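Local coordinates for protein Ac-ASP-7 (Ancylostoma caninum, PDB 3S6S) that is of unknown function but, as a secreted hookworm protein of the SCP/TAPS family, probably acts at the interface between parasite and host, at residues Phe117-Arg122 against Trp136-Asp141; Glu46-Val51 against Cys162-Gly167; Ser105-Val110 against Pro144-Ser149; Thr78-Asp83 against Ser90-Ile95. One frame throughout, in Å; residues are numbered along the deposited sequence.

Interaction 1. Residues Phe117-Arg122 against Trp136-Asp141; sequences FGCSGR and WVCVYD
Phe117 opens the antiparallel pairing by facing Tyr140 in a non-hydrogen-bonded pair. The two side chains lie side by side and point the same way, with Phe117 CB 3.7 Å from Tyr140 CD2, while their near-parallel rings are slid apart and barely overlap. Past them, the Tyr140 hydroxyl bonds to Thr78 OG1 and His26 NE2. Gly118 pairs with Val139 through two backbone bonds, Val139 N to Gly118 O being 2.9 Å long. Cys119 SG follows, disulfide-bonded to Cys138 SG; each sulfur lies beside its own backbone N (chi1 -45° and -65°), which brings them together. This is a non-hydrogen-bonded pair, with Cys119 CA 4.1 Å from Cys138 CA. Ser120 and Val137 exchange another two backbone bonds, and the Ser120 side chain turns to the face covered by helix 54-65. At Gly121 the six-membered ring of Trp136 lies against bare backbone, with Gly121 CA over one face, 3.9 Å from the ring centroid, in a CH-pi contact. Phe117, the disulfide and Trp136 share the face packed on helix 16-34, where Ile22 meets Cys119 and Trp136. The whole is a disulfide-linked beta hairpin at the centre of the alpha-beta-alpha sandwich characteristic of SCP/TAPS proteins.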
loop_
_atom_site.group_PDB
_atom_site.type_symbol
_atom_site.label_atom_id
_atom_site.label_comp_id
_atom_site.label_asym_id
_atom_site.label_seq_id
_atom_site.Cartn_x
_atom_site.Cartn_y
_atom_site.Cartn_z
ATOM N N PHE A 117 -5.696 -0.645 0.967
ATOM C CA PHE A 117 -5.419 0.318 -0.079
ATOM C C PHE A 117 -5.908 -0.220 -1.415
ATOM O O PHE A 117 -6.199 -1.401 -1.544
ATOM C CB PHE A 117 -3.915 0.620 -0.164
ATOM C CG PHE A 117 -3.102 -0.435 -0.900
ATOM C CD1 PHE A 117 -3.255 -1.790 -0.625
ATOM C CD2 PHE A 117 -2.174 -0.064 -1.863
ATOM C CE1 PHE A 117 -2.481 -2.747 -1.290
ATOM C CE2 PHE A 117 -1.410 -1.015 -2.538
ATOM C CZ PHE A 117 -1.566 -2.358 -2.250
ATOM N N GLY A 118 -5.972 0.662 -2.402
ATOM C CA GLY A 118 -6.226 0.301 -3.775
ATOM C C GLY A 118 -5.584 1.338 -4.688
ATOM O O GLY A 118 -5.360 2.482 -4.277
ATOM N N CYS A 119 -5.274 0.944 -5.926
ATOM C CA CYS A 119 -4.616 1.860 -6.852
ATOM C C CYS A 119 -5.275 1.849 -8.219
ATOM O O CYS A 119 -5.941 0.892 -8.601
ATOM C CB CYS A 119 -3.134 1.511 -6.999
ATOM S SG CYS A 119 -2.310 1.164 -5.432
ATOM N N SER A 120 -5.080 2.925 -8.955
ATOM C CA SER A 120 -5.563 2.979 -10.316
ATOM C C SER A 120 -4.566 3.775 -11.119
ATOM O O SER A 120 -3.809 4.572 -10.564
ATOM C CB SER A 120 -6.942 3.630 -10.372
ATOM O OG SER A 120 -7.404 3.686 -11.707
ATOM N N GLY A 121 -4.543 3.553 -12.425
ATOM C CA GLY A 121 -3.637 4.291 -13.293
ATOM C C GLY A 121 -4.279 4.696 -14.601
ATOM O O GLY A 121 -5.355 4.218 -14.954
ATOM N N ARG A 122 -3.628 5.586 -15.331
ATOM C CA ARG A 122 -4.083 5.869 -16.680
ATOM C C ARG A 122 -2.909 6.085 -17.625
ATOM O O ARG A 122 -1.854 6.567 -17.215
ATOM C CB ARG A 122 -5.030 7.066 -16.703
ATOM C CG ARG A 122 -4.429 8.351 -16.194
ATOM C CD ARG A 122 -4.600 9.453 -17.219
ATOM N NE ARG A 122 -5.122 10.679 -16.632
ATOM C CZ ARG A 122 -4.376 11.572 -15.995
ATOM N NH1 ARG A 122 -4.932 12.668 -15.493
ATOM N NH2 ARG A 122 -3.074 11.364 -15.857
ATOM N N TRP A 136 -0.154 6.746 -11.810
ATOM C CA TRP A 136 -0.831 5.926 -10.805
ATOM C C TRP A 136 -1.141 6.736 -9.542
ATOM O O TRP A 136 -0.333 7.558 -9.108
ATOM C CB TRP A 136 0.036 4.722 -10.432
ATOM C CG TRP A 136 0.189 3.737 -11.546
ATOM C CD1 TRP A 136 1.136 3.751 -12.544
ATOM C CD2 TRP A 136 -0.637 2.595 -11.800
ATOM N NE1 TRP A 136 0.949 2.684 -13.392
ATOM C CE2 TRP A 136 -0.136 1.963 -12.962
ATOM C CE3 TRP A 136 -1.760 2.051 -11.167
ATOM C CZ2 TRP A 136 -0.711 0.808 -13.494
ATOM C CZ3 TRP A 136 -2.336 0.904 -11.703
ATOM C CH2 TRP A 136 -1.811 0.299 -12.855
ATOM N N VAL A 137 -2.318 6.530 -8.961
ATOM C CA VAL A 137 -2.462 6.878 -7.558
ATOM C C VAL A 137 -2.848 5.675 -6.726
ATOM O O VAL A 137 -3.557 4.778 -7.183
ATOM C CB VAL A 137 -3.362 8.159 -7.247
ATOM C CG1 VAL A 137 -3.633 8.994 -8.490
ATOM C CG2 VAL A 137 -4.631 7.804 -6.499
ATOM N N CYS A 138 -2.326 5.652 -5.504
ATOM C CA CYS A 138 -2.811 4.744 -4.477
ATOM C C CYS A 138 -3.480 5.525 -3.354
ATOM O O CYS A 138 -3.068 6.639 -2.975
ATOM C CB CYS A 138 -1.700 3.860 -3.932
ATOM S SG CYS A 138 -1.035 2.740 -5.171
ATOM N N VAL A 139 -4.533 4.908 -2.849
ATOM C CA VAL A 139 -5.354 5.437 -1.793
ATOM C C VAL A 139 -5.321 4.430 -0.646
ATOM O O VAL A 139 -5.454 3.208 -0.850
ATOM C CB VAL A 139 -6.807 5.668 -2.294
ATOM C CG1 VAL A 139 -7.781 5.639 -1.139
ATOM C CG2 VAL A 139 -6.898 6.984 -3.099
ATOM N N TYR A 140 -5.117 4.958 0.553
ATOM C CA TYR A 140 -4.938 4.152 1.744
ATOM C C TYR A 140 -5.995 4.516 2.764
ATOM O O TYR A 140 -6.450 5.652 2.811
ATOM C CB TYR A 140 -3.553 4.388 2.322
ATOM C CG TYR A 140 -2.457 4.208 1.302
ATOM C CD1 TYR A 140 -2.259 5.151 0.305
ATOM C CD2 TYR A 140 -1.617 3.096 1.335
ATOM C CE1 TYR A 140 -1.266 5.001 -0.624
ATOM C CE2 TYR A 140 -0.613 2.943 0.398
ATOM C CZ TYR A 140 -0.448 3.904 -0.574
ATOM O OH TYR A 140 0.529 3.773 -1.514
ATOM N N ASP A 141 -6.406 3.546 3.572
ATOM C CA ASP A 141 -7.448 3.817 4.542
ATOM C C ASP A 141 -6.901 4.672 5.675
ATOM O O ASP A 141 -7.644 5.416 6.307
ATOM C CB ASP A 141 -8.101 2.526 5.054
ATOM C CG ASP A 141 -7.175 1.685 5.931
ATOM O OD1 ASP A 141 -7.712 0.871 6.710
ATOM O OD2 ASP A 141 -5.934 1.817 5.852
#

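Interaction 2. Residues Glu46-Val51 against Cys162-Gly167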
loop_
_atom_site.group_PDB
_atom_site.type_symbol
_atom_site.label_atom_id
_atom_site.label_comp_id
_atom_site.label_asym_id
_atom_site.label_seq_id
_atom_site.Cartn_x
_atom_site.Cartn_y
_atom_site.Cartn_z
ATOM N N GLU A 46 5.397 -4.504 14.946
ATOM C CA GLU A 46 4.085 -4.951 14.531
ATOM C C GLU A 46 3.796 -4.266 13.212
ATOM O O GLU A 46 4.016 -3.060 13.063
ATOM C CB GLU A 46 3.034 -4.579 15.572
ATOM C CG GLU A 46 1.624 -4.958 15.185
ATOM C CD GLU A 46 0.641 -4.749 16.305
ATOM O OE1 GLU A 46 1.072 -4.658 17.471
ATOM O OE2 GLU A 46 -0.572 -4.675 16.027
ATOM N N MET A 47 3.336 -5.039 12.241
ATOM C CA MET A 47 3.007 -4.488 10.940
ATOM C C MET A 47 1.724 -5.136 10.426
ATOM O O MET A 47 1.506 -6.335 10.612
ATOM C CB MET A 47 4.171 -4.709 9.973
ATOM C CG MET A 47 3.943 -4.191 8.550
ATOM S SD MET A 47 4.090 -2.403 8.349
ATOM C CE MET A 47 5.846 -2.154 8.662
ATOM N N TYR A 48 0.859 -4.336 9.812
ATOM C CA TYR A 48 -0.327 -4.876 9.161
ATOM C C TYR A 48 -0.055 -4.977 7.690
ATOM O O TYR A 48 0.536 -4.074 7.123
ATOM C CB TYR A 48 -1.548 -3.990 9.417
ATOM C CG TYR A 48 -2.236 -4.368 10.701
ATOM C CD1 TYR A 48 -1.597 -4.176 11.923
ATOM C CD2 TYR A 48 -3.503 -4.959 10.698
ATOM C CE1 TYR A 48 -2.194 -4.536 13.105
ATOM C CE2 TYR A 48 -4.114 -5.326 11.886
ATOM C CZ TYR A 48 -3.444 -5.108 13.089
ATOM O OH TYR A 48 -4.011 -5.457 14.283
ATOM N N GLY A 49 -0.441 -6.089 7.077
ATOM C CA GLY A 49 -0.390 -6.181 5.630
ATOM C C GLY A 49 -1.480 -5.259 5.101
ATOM O O GLY A 49 -2.450 -4.982 5.801
ATOM N N LEU A 50 -1.336 -4.757 3.886
ATOM C CA LEU A 50 -2.417 -3.980 3.328
ATOM C C LEU A 50 -3.346 -4.900 2.549
ATOM O O LEU A 50 -2.933 -5.608 1.627
ATOM C CB LEU A 50 -1.887 -2.878 2.419
ATOM C CG LEU A 50 -0.919 -1.852 3.003
ATOM C CD1 LEU A 50 -0.440 -0.940 1.895
ATOM C CD2 LEU A 50 -1.584 -1.042 4.107
ATOM N N VAL A 51 -4.614 -4.891 2.923
ATOM C CA VAL A 51 -5.607 -5.559 2.118
ATOM C C VAL A 51 -5.852 -4.753 0.849
ATOM O O VAL A 51 -6.125 -3.563 0.920
ATOM C CB VAL A 51 -6.915 -5.711 2.895
ATOM C CG1 VAL A 51 -8.035 -6.101 1.956
ATOM C CG2 VAL A 51 -6.730 -6.721 4.019
ATOM N N CYS A 162 -1.052 -9.448 17.014
ATOM C CA CYS A 162 -1.584 -8.262 16.366
ATOM C C CYS A 162 -2.458 -7.491 17.342
ATOM O O CYS A 162 -3.526 -7.976 17.733
ATOM C CB CYS A 162 -2.362 -8.652 15.115
ATOM S SG CYS A 162 -1.393 -9.714 14.034
ATOM N N THR A 163 -1.999 -6.294 17.723
ATOM C CA THR A 163 -2.642 -5.507 18.784
ATOM C C THR A 163 -3.363 -4.251 18.287
ATOM O O THR A 163 -4.282 -3.753 18.957
ATOM C CB THR A 163 -1.616 -5.024 19.852
ATOM O OG1 THR A 163 -0.716 -4.068 19.267
ATOM C CG2 THR A 163 -0.815 -6.184 20.430
ATOM N N TYR A 164 -2.936 -3.720 17.140
ATOM C CA TYR A 164 -3.420 -2.415 16.698
ATOM C C TYR A 164 -4.903 -2.445 16.403
ATOM O O TYR A 164 -5.615 -1.495 16.709
ATOM C CB TYR A 164 -2.656 -1.914 15.469
ATOM C CG TYR A 164 -1.225 -1.523 15.751
ATOM C CD1 TYR A 164 -0.242 -1.665 14.776
ATOM C CD2 TYR A 164 -0.858 -1.007 16.989
ATOM C CE1 TYR A 164 1.065 -1.313 15.026
ATOM C CE2 TYR A 164 0.442 -0.652 17.250
ATOM C CZ TYR A 164 1.403 -0.808 16.263
ATOM O OH TYR A 164 2.706 -0.448 16.519
ATOM N N TYR A 165 -5.368 -3.531 15.796
ATOM C CA TYR A 165 -6.769 -3.625 15.426
ATOM C C TYR A 165 -7.386 -4.915 15.930
ATOM O O TYR A 165 -6.720 -5.951 15.988
ATOM C CB TYR A 165 -6.952 -3.504 13.913
ATOM C CG TYR A 165 -6.530 -2.166 13.358
ATOM C CD1 TYR A 165 -7.353 -1.045 13.486
ATOM C CD2 TYR A 165 -5.308 -2.014 12.715
ATOM C CE1 TYR A 165 -6.969 0.197 12.981
ATOM C CE2 TYR A 165 -4.912 -0.779 12.214
ATOM C CZ TYR A 165 -5.748 0.322 12.344
ATOM O OH TYR A 165 -5.356 1.545 11.840
ATOM N N LYS A 166 -8.670 -4.834 16.273
ATOM C CA LYS A 166 -9.399 -5.935 16.893
ATOM C C LYS A 166 -9.203 -7.301 16.231
ATOM O O LYS A 166 -8.439 -8.137 16.737
ATOM C CB LYS A 166 -10.892 -5.595 16.998
ATOM N N GLY A 167 -9.887 -7.536 15.112
ATOM C CA GLY A 167 -10.051 -8.902 14.619
ATOM C C GLY A 167 -9.029 -9.388 13.611
ATOM O O GLY A 167 -9.360 -9.655 12.451
#
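Glu46 OE2 is gripped by two consecutive backbone N-H groups, those of Thr163 and Tyr164. Tyr164 N, 2.8 Å from Glu46 OE2, uses the syn lone pair, whereas Thr163 N, at 2.7 Å from the same oxygen, comes in from above the carboxylate plane. The other oxygen is occupied as well: Thr163 OG1 donates to the syn lone pair of Glu46 OE1 over 2.6 Å. Three bonds therefore fix the rotation of the carboxylate, and they would be expected to favour its charged form. An extended chain, with CG anti to the backbone N (chi1 177°), carries the group out to the 162-167 loop. On the way it slides past Tyr164 in the opposite direction, so that carboxylate and ring stack with their planes 20° apart and Glu46 OE2 lies over one face of the ring, which also makes a cation-pi contact with Lys113.

The contact ties the loop that follows helix 16-34 to the cysteine-rich C-terminal region, where Cys162 is disulfide-bonded to Cys175 of the small two-stranded sheet. Tyr48 makes the second attachment. Its hydroxyl accepts from Tyr165 N, 2.8 Å from Tyr48 OH, and is also hydrogen-bonded to Ser168 OG. Tyr165 turns an edge to the face of the Tyr48 ring in a T-shaped pair, planes at 85°, with Tyr165 CD2 3.6 Å from Tyr48 CE2. Along another part of the ring, Tyr48 CE1 meets Tyr164 CB at 3.6 Å. The far end of Tyr165 is held by the carbonyl oxygen of Lys113, to which its hydroxyl is bonded.

Interaction 3. Residues Ser105-Val110 against Pro144-Ser149; sequences SMRQVV and PKDGES
Arg107 reaches from helix 103-110 across to the turn at Lys145-Glu148 and presents the edge of its guanidinium to a backbone carbonyl. Arg107 NH2 donates to Lys145 O over 2.8 Å, nearly straight at 163°, with the oxygen close to the guanidinium plane. Seen from the carbonyl, however, the donor stands above the peptide plane, tilted 37° out of it. A second bond to the same oxygen, from Arg107 NH1, is weak. The chain is bent at chi3 (103°), which lets the guanidinium pass the rim of Pro144, with Pro144 CG over one face, 4.0 Å from Arg107 NH1. One residue further along the helix, the Gln108 side chain meets the same proline at about a right angle and brings Gln108 OE1 to 3.4 Å from Pro144 CD. Gln108 NE2 bonds instead to the carbonyl of Lys142, so the glutamine also holds the chain two residues before the proline.

Lys145 O also closes the type II beta turn, which has Gly147, with positive phi, at its third position and lies in the loop after strand 133-140. Glu148 N bonds to it from the face of its plane opposite Arg107 NH2. The turn is braced again where Lys145 N donates to Glu148 OE1 at 3.0 Å, while the other carboxylate oxygen bonds to Tyr111 OH. Asp146 OD2 and Arg107 NH1, 4.3 Å apart, are near enough only for their charges to be felt. The arginine is thus attached chiefly through a neutral carbonyl, and nearby carboxylates probably add a modest attraction to a short, directional hydrogen bond.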
loop_
_atom_site.group_PDB
_atom_site.type_symbol
_atom_site.label_atom_id
_atom_site.label_comp_id
_atom_site.label_asym_id
_atom_site.label_seq_id
_atom_site.Cartn_x
_atom_site.Cartn_y
_atom_site.Cartn_z
ATOM N N SER A 105 6.725 9.679 -0.030
ATOM C CA SER A 105 5.746 8.697 -0.483
ATOM C C SER A 105 5.853 7.429 0.352
ATOM O O SER A 105 4.847 6.850 0.735
ATOM C CB SER A 105 5.948 8.369 -1.970
ATOM O OG SER A 105 5.477 9.422 -2.798
ATOM N N MET A 106 7.083 7.013 0.642
ATOM C CA MET A 106 7.315 5.764 1.345
ATOM C C MET A 106 6.783 5.778 2.780
ATOM O O MET A 106 6.429 4.732 3.308
ATOM C CB MET A 106 8.791 5.374 1.300
ATOM C CG MET A 106 9.274 4.965 -0.093
ATOM S SD MET A 106 8.439 3.500 -0.762
ATOM C CE MET A 106 7.285 4.263 -1.857
ATOM N N ARG A 107 6.714 6.952 3.405
ATOM C CA ARG A 107 6.062 7.062 4.706
ATOM C C ARG A 107 4.656 6.474 4.700
ATOM O O ARG A 107 4.272 5.771 5.635
ATOM C CB ARG A 107 5.963 8.511 5.159
ATOM C CG ARG A 107 7.126 8.996 5.960
ATOM C CD ARG A 107 6.723 10.290 6.647
ATOM N NE ARG A 107 6.436 10.056 8.050
ATOM C CZ ARG A 107 5.369 10.511 8.682
ATOM N NH1 ARG A 107 4.476 11.253 8.023
ATOM N NH2 ARG A 107 5.211 10.233 9.975
ATOM N N GLN A 108 3.880 6.782 3.663
ATOM C CA GLN A 108 2.537 6.221 3.560
ATOM C C GLN A 108 2.571 4.710 3.292
ATOM O O GLN A 108 1.883 3.931 3.953
ATOM C CB GLN A 108 1.737 6.938 2.476
ATOM C CG GLN A 108 0.373 6.328 2.239
ATOM C CD GLN A 108 -0.579 6.535 3.412
ATOM O OE1 GLN A 108 -1.093 7.648 3.627
ATOM N NE2 GLN A 108 -0.823 5.464 4.181
ATOM N N VAL A 109 3.391 4.310 2.323
ATOM C CA VAL A 109 3.520 2.919 1.901
ATOM C C VAL A 109 3.782 1.992 3.080
ATOM O O VAL A 109 3.320 0.850 3.138
ATOM C CB VAL A 109 4.704 2.789 0.922
ATOM C CG1 VAL A 109 5.041 1.315 0.646
ATOM C CG2 VAL A 109 4.394 3.551 -0.365
ATOM N N VAL A 110 4.484 2.533 4.052
ATOM C CA VAL A 110 5.180 1.742 5.047
ATOM C C VAL A 110 4.576 1.888 6.467
ATOM O O VAL A 110 4.978 1.187 7.393
ATOM C CB VAL A 110 6.685 2.133 4.945
ATOM C CG1 VAL A 110 7.294 2.548 6.270
ATOM C CG2 VAL A 110 7.462 1.057 4.203
ATOM N N PRO A 144 -0.570 8.493 7.811
ATOM C CA PRO A 144 0.161 8.813 9.041
ATOM C C PRO A 144 0.183 10.328 9.240
ATOM O O PRO A 144 -0.131 11.056 8.302
ATOM C CB PRO A 144 1.563 8.316 8.733
ATOM C CG PRO A 144 1.693 8.504 7.248
ATOM C CD PRO A 144 0.334 8.184 6.690
ATOM N N LYS A 145 0.524 10.802 10.435
ATOM C CA LYS A 145 0.770 12.233 10.602
ATOM C C LYS A 145 2.248 12.520 10.762
ATOM O O LYS A 145 3.038 11.640 11.083
ATOM C CB LYS A 145 -0.047 12.888 11.732
ATOM C CG LYS A 145 -0.836 11.966 12.637
ATOM C CD LYS A 145 -2.011 12.725 13.261
ATOM C CE LYS A 145 -1.582 14.142 13.678
ATOM N NZ LYS A 145 -2.732 15.044 13.978
ATOM N N ASP A 146 2.623 13.764 10.509
ATOM C CA ASP A 146 4.022 14.132 10.558
ATOM C C ASP A 146 4.560 13.941 11.962
ATOM O O ASP A 146 3.892 14.265 12.948
ATOM C CB ASP A 146 4.211 15.550 10.039
ATOM C CG ASP A 146 3.907 15.650 8.553
ATOM O OD1 ASP A 146 2.714 15.798 8.202
ATOM O OD2 ASP A 146 4.853 15.534 7.738
ATOM N N GLY A 147 5.752 13.367 12.038
ATOM C CA GLY A 147 6.364 13.054 13.306
ATOM C C GLY A 147 5.814 11.823 14.007
ATOM O O GLY A 147 6.434 11.340 14.941
ATOM N N GLU A 148 4.658 11.320 13.579
ATOM C CA GLU A 148 4.106 10.103 14.173
ATOM C C GLU A 148 5.145 8.982 14.159
ATOM O O GLU A 148 5.778 8.727 13.138
ATOM C CB GLU A 148 2.825 9.654 13.461
ATOM C CG GLU A 148 2.238 8.375 14.040
ATOM C CD GLU A 148 0.879 8.014 13.475
ATOM O OE1 GLU A 148 0.332 8.785 12.659
ATOM O OE2 GLU A 148 0.342 6.952 13.857
ATOM N N SER A 149 5.329 8.330 15.302
ATOM C CA SER A 149 6.274 7.215 15.390
ATOM C C SER A 149 5.677 5.940 14.773
ATOM O O SER A 149 4.489 5.659 14.940
ATOM C CB SER A 149 6.681 6.952 16.846
ATOM O OG SER A 149 7.665 5.920 16.907
#

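Interaction 4. Residues Thr78-Asp83 against Ser90-Ile95; sequences TRFSGD and SALKEI
This is an apolar strand-on-helix contact, buried on the flank of the central sheet, where strand 76-83 is an outermost strand and helix 88-99 packs against it. No hydrogen bond crosses between the two segments. Their axes come within 8.5 Å of each other, and the angle between their directions is 124°, so the helix runs obliquely, partly against the strand.

Ile95 does most of the work, with its two branches meeting different parts of the strand. The CG2 methyl, anti to the backbone N, comes up to the edge of the Phe80 ring, where Ile95 CG2 is 3.6 Å from Phe80 CD2; the two side chains cross at about a right angle. The longer branch extends instead over the backbone at Ser81 and Gly82, and its tip, Ile95 CD1, ends 3.6 Å from Gly82 N. With no side chain on Gly82, that methyl can settle directly on the main chain. One turn earlier in the helix, Leu92 uses a single methyl: Leu92 CD2 lies in the plane of the Phe80 ring, at its edge, 3.8 Å from Phe80 CE2. Both aliphatic groups therefore meet the rim of the aromatic ring.

Phe80 turns its rim to them, its CG between the backbone N and the carbonyl carbon (chi1 47°), which leans the ring toward the neighbouring strand 133-140. Around it are Ile22 of helix 16-34, Trp136 of that strand, with its ring turned only about 10° from that of Phe80, and Leu96 and Phe99 from the same helix 88-99.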
loop_
_atom_site.group_PDB
_atom_site.type_symbol
_atom_site.label_atom_id
_atom_site.label_comp_id
_atom_site.label_asym_id
_atom_site.label_seq_id
_atom_site.Cartn_x
_atom_site.Cartn_y
_atom_site.Cartn_z
ATOM N N THR A 78 -0.837 8.133 -2.451
ATOM C CA THR A 78 0.455 8.208 -3.122
ATOM C C THR A 78 0.281 8.321 -4.639
ATOM O O THR A 78 -0.708 7.868 -5.204
ATOM C CB THR A 78 1.363 7.003 -2.809
ATOM O OG1 THR A 78 0.739 5.788 -3.270
ATOM C CG2 THR A 78 1.659 6.937 -1.307
ATOM N N ARG A 79 1.250 8.940 -5.294
ATOM C CA ARG A 79 1.212 9.066 -6.738
ATOM C C ARG A 79 2.552 8.669 -7.298
ATOM O O ARG A 79 3.585 8.937 -6.705
ATOM C CB ARG A 79 0.884 10.499 -7.146
ATOM C CG ARG A 79 -0.129 11.147 -6.238
ATOM C CD ARG A 79 -0.333 12.604 -6.593
ATOM N NE ARG A 79 -1.475 12.725 -7.478
ATOM C CZ ARG A 79 -2.672 13.113 -7.074
ATOM N NH1 ARG A 79 -2.859 13.435 -5.788
ATOM N NH2 ARG A 79 -3.666 13.191 -7.960
ATOM N N PHE A 80 2.536 8.008 -8.442
ATOM C CA PHE A 80 3.786 7.711 -9.123
ATOM C C PHE A 80 3.556 7.611 -10.624
ATOM O O PHE A 80 2.523 7.109 -11.076
ATOM C CB PHE A 80 4.491 6.486 -8.519
ATOM C CG PHE A 80 3.592 5.299 -8.299
ATOM C CD1 PHE A 80 2.788 5.221 -7.169
ATOM C CD2 PHE A 80 3.576 4.238 -9.212
ATOM C CE1 PHE A 80 1.966 4.110 -6.956
ATOM C CE2 PHE A 80 2.748 3.126 -9.012
ATOM C CZ PHE A 80 1.947 3.059 -7.886
ATOM N N SER A 81 4.505 8.154 -11.381
ATOM C CA SER A 81 4.382 8.259 -12.834
ATOM C C SER A 81 5.729 8.296 -13.538
ATOM O O SER A 81 6.780 8.428 -12.906
ATOM C CB SER A 81 3.590 9.501 -13.222
ATOM O OG SER A 81 3.430 10.371 -12.123
ATOM N N GLY A 82 5.690 8.184 -14.861
ATOM C CA GLY A 82 6.905 8.230 -15.649
ATOM C C GLY A 82 6.663 7.983 -17.117
ATOM O O GLY A 82 5.725 7.277 -17.499
ATOM N N ASP A 83 7.509 8.578 -17.949
ATOM C CA ASP A 83 7.477 8.304 -19.374
ATOM C C ASP A 83 8.101 6.942 -19.606
ATOM O O ASP A 83 8.983 6.518 -18.860
ATOM C CB ASP A 83 8.236 9.379 -20.146
ATOM C CG ASP A 83 7.588 10.744 -20.031
ATOM O OD1 ASP A 83 6.344 10.812 -20.000
ATOM O OD2 ASP A 83 8.323 11.749 -19.963
ATOM N N SER A 90 6.782 -3.420 -17.605
ATOM C CA SER A 90 8.189 -3.252 -17.258
ATOM C C SER A 90 8.424 -1.828 -16.758
ATOM O O SER A 90 9.152 -1.614 -15.792
ATOM C CB SER A 90 9.092 -3.561 -18.456
ATOM O OG SER A 90 9.107 -4.954 -18.728
ATOM N N ALA A 91 7.790 -0.867 -17.419
ATOM C CA ALA A 91 7.879 0.525 -17.012
ATOM C C ALA A 91 7.420 0.703 -15.559
ATOM O O ALA A 91 8.095 1.362 -14.756
ATOM C CB ALA A 91 7.056 1.401 -17.949
ATOM N N LEU A 92 6.268 0.110 -15.240
ATOM C CA LEU A 92 5.689 0.168 -13.906
ATOM C C LEU A 92 6.717 -0.293 -12.905
ATOM O O LEU A 92 6.999 0.390 -11.915
ATOM C CB LEU A 92 4.465 -0.740 -13.825
ATOM C CG LEU A 92 3.477 -0.626 -12.652
ATOM C CD1 LEU A 92 3.511 -1.876 -11.785
ATOM C CD2 LEU A 92 3.660 0.652 -11.817
ATOM N N LYS A 93 7.288 -1.457 -13.179
ATOM C CA LYS A 93 8.299 -2.034 -12.308
ATOM C C LYS A 93 9.432 -1.040 -12.029
ATOM O O LYS A 93 9.941 -0.972 -10.906
ATOM C CB LYS A 93 8.840 -3.302 -12.914
ATOM N N GLU A 94 9.818 -0.272 -13.050
ATOM C CA GLU A 94 10.901 0.700 -12.926
ATOM C C GLU A 94 10.430 1.941 -12.176
ATOM O O GLU A 94 11.139 2.473 -11.325
ATOM C CB GLU A 94 11.426 1.106 -14.303
ATOM C CG GLU A 94 12.056 -0.034 -15.080
ATOM C CD GLU A 94 12.532 0.373 -16.472
ATOM O OE1 GLU A 94 12.093 1.431 -16.991
ATOM O OE2 GLU A 94 13.355 -0.378 -17.042
ATOM N N ILE A 95 9.231 2.398 -12.515
ATOM C CA ILE A 95 8.609 3.524 -11.824
ATOM C C ILE A 95 8.520 3.281 -10.322
ATOM O O ILE A 95 8.742 4.198 -9.536
ATOM C CB ILE A 95 7.225 3.811 -12.384
ATOM C CG1 ILE A 95 7.368 4.505 -13.732
ATOM C CG2 ILE A 95 6.420 4.670 -11.425
ATOM C CD1 ILE A 95 6.069 4.645 -14.467
#

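In the fold
From the N terminus, residues 46-51 come first, but their partner lies more than a hundred residues on, so interaction 2 closes the widest loop and encloses the other three. Interaction 4 closes early within it, joining strand 76-83 to helix 88-99. Helix 103-110 then opens interaction 3, whose partner at 144-149 follows the hairpin of interaction 1; the hairpin is thus enclosed by interaction 3 as well. None of the loops cross. In space, a backbone bond between Cys138 and Thr78 joins interactions 1 and 4, and Gln108 of interaction 3 packs on both Tyr140 and Thr78. Phe117 meets Leu50 and Val51, linking the sheet to the C-terminal region held by interaction 2.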